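Local coordinates for protein putative NAD(P)H nitroreductase MhqN (Bacillus subtilis, PDB 3BEM) that is a putative FMN-dependent NAD(P)H nitroreductase, working as a homodimer, that may contribute to the breakdown of aromatic compounds, at residues T59-K70 with V83-L93. The protein carries 3 engineered substitutions. Numbering follows the deposited sequence.
Sequences TKYVTVLDQDVK and VVSSSAVLLVL. With PGO (S-1,2-propanediol), chain H.
Two neighbouring antiparallel strands of the central sheet of the nitroreductase fold, 59-64 and 88-93, pair here, and the helix ends beyond them are joined by a lysine, K70. Three hydrogen-bonded pairs, K60 with L93, V62 with L91 and V64 with V89, hold the strands; L91 N reaches V62 O at 2.8 Å. Strand 59-64 is outermost in its own chain, but Y61, V62 and T63 continue the sheet in parallel with a strand of the second subunit. On the face bearing Y61, T63, L90 and V92, the tyrosine ring lies alongside V92, with CE2 3.8 Å from V92 CG2, while its hydroxyl bonds to S150 of helix 136-161. On the other face V62 CG2 meets L93 CD1 at 3.8 Å.

K70 turns its aliphatic part over V89, CG to CG2 3.8 Å, and bends at chi3 (82°) and chi4 (-73°), which brings its ammonium to the end of helix 82-85. There NZ donates to S86 O (2.8 Å), from above the carbonyl plane, and to V83 O, this time within the plane of V83's own carbonyl; its third bond goes to Q67 OE1. V83 O also accepts from S86 OG. Cutting K70 back to an alanine is likely to leave S86 O and Q67 OE1 without their charged donor, and the Q67 amide held through NE2 alone. The other end of that amide also spans the contact: Q67 NE2 donates almost straight (169°) to V84 O at 2.9 Å, with the acceptor lying in the amide plane.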
ATOM      1  N   THR B  59      -0.675   4.968  10.538  1.00 14.89           N
ATOM      2  CA  THR B  59      -1.946   4.302  10.294  1.00 14.98           C
ATOM      3  C   THR B  59      -2.669   3.972  11.578  1.00 18.71           C
ATOM      4  O   THR B  59      -2.069   3.461  12.558  1.00 18.98           O
ATOM      5  CB  THR B  59      -1.768   3.012   9.429  1.00 15.18           C
ATOM      6  OG1 THR B  59      -0.894   3.253   8.340  1.00 17.80           O
ATOM      7  CG2 THR B  59      -3.115   2.489   8.849  1.00 13.05           C
ATOM      8  N   LYS B  60      -3.962   4.265  11.577  1.00 16.20           N
ATOM      9  CA  LYS B  60      -4.887   3.790  12.587  1.00 18.71           C
ATOM     10  C   LYS B  60      -6.025   3.045  11.916  1.00 16.89           C
ATOM     11  O   LYS B  60      -6.365   3.319  10.742  1.00 17.33           O
ATOM     12  CB  LYS B  60      -5.382   4.922  13.491  1.00 20.41           C
ATOM     13  CG  LYS B  60      -4.293   5.489  14.415  1.00 28.82           C
ATOM     14  CD  LYS B  60      -4.852   6.174  15.705  1.00 29.55           C
ATOM     15  CE  LYS B  60      -3.818   6.136  16.857  1.00 34.25           C
ATOM     16  NZ  LYS B  60      -4.441   6.233  18.205  1.00 44.70           N
ATOM     17  N   TYR B  61      -6.589   2.083  12.623  1.00 15.53           N
ATOM     18  CA  TYR B  61      -7.782   1.375  12.159  1.00 15.06           C
ATOM     19  C   TYR B  61      -8.950   1.537  13.128  1.00 17.21           C
ATOM     20  O   TYR B  61      -8.778   1.356  14.355  1.00 18.11           O
ATOM     21  CB  TYR B  61      -7.511  -0.112  11.955  1.00 15.96           C
ATOM     22  CG  TYR B  61      -6.500  -0.449  10.876  1.00 15.65           C
ATOM     23  CD1 TYR B  61      -5.143  -0.372  11.125  1.00 15.98           C
ATOM     24  CD2 TYR B  61      -6.917  -0.913   9.641  1.00 15.93           C
ATOM     25  CE1 TYR B  61      -4.215  -0.654  10.148  1.00 15.82           C
ATOM     26  CE2 TYR B  61      -6.024  -1.221   8.664  1.00 17.02           C
ATOM     27  CZ  TYR B  61      -4.661  -1.095   8.914  1.00 15.62           C
ATOM     28  OH  TYR B  61      -3.819  -1.405   7.901  1.00 16.06           O
ATOM     29  N   VAL B  62     -10.115   1.925  12.612  1.00 14.62           N
ATOM     30  CA  VAL B  62     -11.330   1.863  13.397  1.00 17.12           C
ATOM     31  C   VAL B  62     -12.060   0.658  12.861  1.00 18.35           C
ATOM     32  O   VAL B  62     -12.437   0.613  11.669  1.00 17.45           O
ATOM     33  CB  VAL B  62     -12.145   3.098  13.285  1.00 17.16           C
ATOM     34  CG1 VAL B  62     -13.463   2.907  14.045  1.00 18.65           C
ATOM     35  CG2 VAL B  62     -11.337   4.284  13.836  1.00 16.82           C
ATOM     36  N   THR B  63     -12.243  -0.323  13.727  1.00 15.20           N
ATOM     37  CA  THR B  63     -12.787  -1.612  13.323  1.00 17.33           C
ATOM     38  C   THR B  63     -14.201  -1.789  13.865  1.00 17.74           C
ATOM     39  O   THR B  63     -14.396  -1.874  15.088  1.00 18.64           O
ATOM     40  CB  THR B  63     -11.888  -2.773  13.801  1.00 17.82           C
ATOM     41  OG1 THR B  63     -10.540  -2.544  13.354  1.00 21.72           O
ATOM     42  CG2 THR B  63     -12.390  -4.113  13.290  1.00 23.50           C
ATOM     43  N   VAL B  64     -15.167  -1.828  12.951  1.00 17.03           N
ATOM     44  CA  VAL B  64     -16.580  -1.819  13.312  1.00 15.85           C
ATOM     45  C   VAL B  64     -17.136  -3.230  13.216  1.00 17.39           C
ATOM     46  O   VAL B  64     -17.259  -3.799  12.117  1.00 14.52           O
ATOM     47  CB  VAL B  64     -17.408  -0.857  12.425  1.00 14.37           C
ATOM     48  CG1 VAL B  64     -18.861  -0.753  12.955  1.00 16.00           C
ATOM     49  CG2 VAL B  64     -16.703   0.538  12.354  1.00 16.57           C
ATOM     50  N   LEU B  65     -17.514  -3.765  14.379  1.00 17.24           N
ATOM     51  CA  LEU B  65     -18.128  -5.090  14.495  1.00 19.90           C
ATOM     52  C   LEU B  65     -19.620  -4.928  14.745  1.00 21.54           C
ATOM     53  O   LEU B  65     -20.438  -5.815  14.460  1.00 20.92           O
ATOM     54  CB  LEU B  65     -17.474  -5.868  15.656  1.00 21.95           C
ATOM     55  CG  LEU B  65     -15.948  -6.056  15.636  1.00 24.89           C
ATOM     56  CD1 LEU B  65     -15.419  -6.604  16.980  1.00 27.57           C
ATOM     57  CD2 LEU B  65     -15.578  -6.950  14.515  1.00 27.33           C
ATOM     58  N   ASP B  66     -19.988  -3.786  15.300  1.00 23.28           N
ATOM     59  CA  ASP B  66     -21.392  -3.540  15.659  1.00 24.13           C
ATOM     60  C   ASP B  66     -22.305  -3.481  14.438  1.00 21.18           C
ATOM     61  O   ASP B  66     -22.164  -2.611  13.585  1.00 20.29           O
ATOM     62  CB  ASP B  66     -21.518  -2.254  16.488  1.00 25.12           C
ATOM     63  CG  ASP B  66     -22.917  -2.071  17.065  1.00 27.06           C
ATOM     64  OD1 ASP B  66     -23.823  -1.619  16.338  1.00 34.12           O
ATOM     65  OD2 ASP B  66     -23.119  -2.432  18.236  1.00 44.59           O
ATOM     66  N   GLN B  67     -23.294  -4.374  14.379  1.00 20.16           N
ATOM     67  CA  GLN B  67     -24.121  -4.454  13.206  1.00 19.11           C
ATOM     68  C   GLN B  67     -24.990  -3.202  13.009  1.00 21.15           C
ATOM     69  O   GLN B  67     -25.257  -2.775  11.889  1.00 21.56           O
ATOM     70  CB  GLN B  67     -24.944  -5.734  13.227  1.00 22.34           C
ATOM     71  CG  GLN B  67     -25.659  -6.010  11.957  1.00 23.29           C
ATOM     72  CD  GLN B  67     -24.749  -6.168  10.736  1.00 22.94           C
ATOM     73  OE1 GLN B  67     -23.548  -6.372  10.836  1.00 23.28           O
ATOM     74  NE2 GLN B  67     -25.362  -6.105   9.577  1.00 22.18           N
ATOM     75  N   ASP B  68     -25.419  -2.572  14.095  1.00 21.13           N
ATOM     76  CA  ASP B  68     -26.221  -1.367  13.939  1.00 23.88           C
ATOM     77  C   ASP B  68     -25.390  -0.261  13.285  1.00 22.21           C
ATOM     78  O   ASP B  68     -25.872   0.486  12.427  1.00 23.32           O
ATOM     79  CB  ASP B  68     -26.731  -0.893  15.294  1.00 27.98           C
ATOM     80  CG  ASP B  68     -27.627   0.337  15.185  1.00 29.05           C
ATOM     81  OD1 ASP B  68     -28.652   0.254  14.485  1.00 41.87           O
ATOM     82  OD2 ASP B  68     -27.298   1.363  15.801  1.00 38.42           O
ATOM     83  N   VAL B  69     -24.144  -0.140  13.711  1.00 19.60           N
ATOM     84  CA  VAL B  69     -23.243   0.858  13.128  1.00 18.44           C
ATOM     85  C   VAL B  69     -22.962   0.547  11.649  1.00 20.56           C
ATOM     86  O   VAL B  69     -22.950   1.431  10.818  1.00 18.66           O
ATOM     87  CB  VAL B  69     -21.935   1.017  13.895  1.00 19.72           C
ATOM     88  CG1 VAL B  69     -21.089   2.084  13.254  1.00 22.29           C
ATOM     89  CG2 VAL B  69     -22.199   1.400  15.369  1.00 22.48           C
ATOM     90  N   LYS B  70     -22.783  -0.727  11.327  1.00 19.94           N
ATOM     91  CA  LYS B  70     -22.561  -1.113   9.921  1.00 17.90           C
ATOM     92  C   LYS B  70     -23.757  -0.760   9.051  1.00 19.58           C
ATOM     93  O   LYS B  70     -23.597  -0.242   7.943  1.00 20.16           O
ATOM     94  CB  LYS B  70     -22.220  -2.620   9.834  1.00 20.04           C
ATOM     95  CG  LYS B  70     -20.839  -2.956  10.393  1.00 18.66           C
ATOM     96  CD  LYS B  70     -20.656  -4.398  10.905  1.00 18.15           C
ATOM     97  CE  LYS B  70     -20.347  -5.412   9.820  1.00 18.62           C
ATOM     98  NZ  LYS B  70     -21.539  -5.763   8.929  1.00 16.95           N
ATOM     99  N   VAL B  83     -21.152  -3.526   3.166  0.50 15.82           N
ATOM    100  CA  VAL B  83     -20.890  -2.993   4.503  0.50 16.76           C
ATOM    101  C   VAL B  83     -21.774  -3.704   5.545  0.50 16.14           C
ATOM    102  O   VAL B  83     -21.318  -3.992   6.661  0.50 19.55           O
ATOM    103  CB  VAL B  83     -21.062  -1.450   4.567  0.50 18.80           C
ATOM    104  CG1 VAL B  83     -21.213  -0.961   5.982  0.50 18.64           C
ATOM    105  CG2 VAL B  83     -19.879  -0.752   3.922  0.50 19.17           C
ATOM    106  N   VAL B  84     -23.019  -3.997   5.169  1.00 17.33           N
ATOM    107  CA  VAL B  84     -23.981  -4.699   6.061  1.00 17.00           C
ATOM    108  C   VAL B  84     -23.691  -6.197   6.195  1.00 15.26           C
ATOM    109  O   VAL B  84     -23.681  -6.731   7.310  1.00 16.21           O
ATOM    110  CB  VAL B  84     -25.431  -4.417   5.569  1.00 21.55           C
ATOM    111  CG1 VAL B  84     -26.498  -5.216   6.361  1.00 20.31           C
ATOM    112  CG2 VAL B  84     -25.685  -2.907   5.639  1.00 22.55           C
ATOM    113  N   SER B  85     -23.449  -6.869   5.072  1.00 14.97           N
ATOM    114  CA  SER B  85     -23.266  -8.333   5.068  1.00 14.59           C
ATOM    115  C   SER B  85     -21.895  -8.758   5.605  1.00 14.85           C
ATOM    116  O   SER B  85     -21.727  -9.879   6.031  1.00 14.38           O
ATOM    117  CB  SER B  85     -23.439  -8.905   3.679  1.00 15.43           C
ATOM    118  OG  SER B  85     -22.536  -8.282   2.772  1.00 18.53           O
ATOM    119  N   SER B  86     -20.900  -7.875   5.506  1.00 14.80           N
ATOM    120  CA  SER B  86     -19.569  -8.154   6.044  1.00 14.41           C
ATOM    121  C   SER B  86     -19.534  -8.568   7.499  1.00 15.86           C
ATOM    122  O   SER B  86     -20.431  -8.237   8.289  1.00 14.40           O
ATOM    123  CB  SER B  86     -18.661  -6.924   5.910  1.00 14.89           C
ATOM    124  OG  SER B  86     -19.113  -5.824   6.682  1.00 15.41           O
ATOM    125  N   SER B  87     -18.502  -9.306   7.863  1.00 15.69           N
ATOM    126  CA  SER B  87     -18.268  -9.613   9.276  1.00 14.34           C
ATOM    127  C   SER B  87     -17.789  -8.415  10.079  1.00 15.32           C
ATOM    128  O   SER B  87     -18.136  -8.288  11.246  1.00 15.99           O
ATOM    129  CB  SER B  87     -17.302 -10.776   9.413  1.00 14.61           C
ATOM    130  OG  SER B  87     -17.804 -11.883   8.693  1.00 14.16           O
ATOM    131  N   ALA B  88     -17.012  -7.538   9.445  1.00 15.77           N
ATOM    132  CA  ALA B  88     -16.564  -6.297  10.045  1.00 14.52           C
ATOM    133  C   ALA B  88     -16.272  -5.301   8.926  1.00 15.40           C
ATOM    134  O   ALA B  88     -16.016  -5.690   7.769  1.00 13.38           O
ATOM    135  CB  ALA B  88     -15.329  -6.503  10.922  1.00 12.76           C
ATOM    136  N   VAL B  89     -16.356  -4.017   9.255  1.00 13.83           N
ATOM    137  CA  VAL B  89     -15.984  -2.924   8.349  1.00 15.00           C
ATOM    138  C   VAL B  89     -14.843  -2.149   9.011  1.00 16.22           C
ATOM    139  O   VAL B  89     -14.994  -1.760  10.168  1.00 17.95           O
ATOM    140  CB  VAL B  89     -17.141  -1.944   8.031  1.00 17.45           C
ATOM    141  CG1 VAL B  89     -16.593  -0.925   6.975  1.00 25.02           C
ATOM    142  CG2 VAL B  89     -18.379  -2.641   7.486  1.00 23.30           C
ATOM    143  N   LEU B  90     -13.667  -2.010   8.346  1.00 15.53           N
ATOM    144  CA  LEU B  90     -12.537  -1.239   8.900  1.00 14.92           C
ATOM    145  C   LEU B  90     -12.391   0.058   8.167  1.00 15.50           C
ATOM    146  O   LEU B  90     -12.512   0.105   6.927  1.00 15.76           O
ATOM    147  CB  LEU B  90     -11.231  -2.021   8.734  1.00 15.94           C
ATOM    148  CG  LEU B  90     -11.072  -3.316   9.557  1.00 24.43           C
ATOM    149  CD1 LEU B  90     -11.985  -4.430   9.142  1.00 20.32           C
ATOM    150  CD2 LEU B  90      -9.615  -3.738   9.370  1.00 26.71           C
ATOM    151  N   LEU B  91     -12.161   1.131   8.912  1.00 15.69           N
ATOM    152  CA  LEU B  91     -11.754   2.389   8.330  1.00 16.28           C
ATOM    153  C   LEU B  91     -10.284   2.523   8.552  1.00 14.91           C
ATOM    154  O   LEU B  91      -9.804   2.468   9.675  1.00 16.66           O
ATOM    155  CB  LEU B  91     -12.555   3.550   8.933  1.00 19.19           C
ATOM    156  CG  LEU B  91     -14.029   3.623   8.487  1.00 23.12           C
ATOM    157  CD1 LEU B  91     -14.152   3.751   6.928  1.00 25.42           C
ATOM    158  CD2 LEU B  91     -14.861   2.440   9.111  1.00 28.22           C
ATOM    159  N   VAL B  92      -9.563   2.669   7.458  1.00 15.09           N
ATOM    160  CA  VAL B  92      -8.136   2.820   7.495  1.00 13.70           C
ATOM    161  C   VAL B  92      -7.831   4.318   7.492  1.00 15.92           C
ATOM    162  O   VAL B  92      -8.105   5.023   6.533  1.00 16.91           O
ATOM    163  CB  VAL B  92      -7.448   2.136   6.295  1.00 16.16           C
ATOM    164  CG1 VAL B  92      -5.907   2.181   6.484  1.00 17.99           C
ATOM    165  CG2 VAL B  92      -7.980   0.668   6.078  1.00 17.01           C
ATOM    166  N   LEU B  93      -7.269   4.796   8.604  1.00 14.76           N
ATOM    167  CA  LEU B  93      -6.974   6.192   8.810  1.00 14.05           C
ATOM    168  C   LEU B  93      -5.476   6.440   8.685  1.00 16.16           C
ATOM    169  O   LEU B  93      -4.666   5.603   9.061  1.00 16.12           O
ATOM    170  CB  LEU B  93      -7.398   6.641  10.223  1.00 15.04           C
ATOM    171  CG  LEU B  93      -8.846   6.372  10.600  1.00 15.44           C
ATOM    172  CD1 LEU B  93      -9.177   6.900  12.017  1.00 16.38           C
ATOM    173  CD2 LEU B  93      -9.811   6.951   9.484  1.00 17.67           C
TER
HETATM  174  C1  PGO H 301     -19.504 -10.206  13.846  1.00 38.03           C
HETATM  175  C2  PGO H 301     -19.014  -9.306  14.979  1.00 42.60           C
HETATM  176  C3  PGO H 301     -20.192  -8.714  15.775  1.00 37.23           C
HETATM  177  O1  PGO H 301     -18.510 -10.471  12.849  1.00 23.42           O
HETATM  178  O2  PGO H 301     -18.120 -10.057  15.837  1.00 44.58           O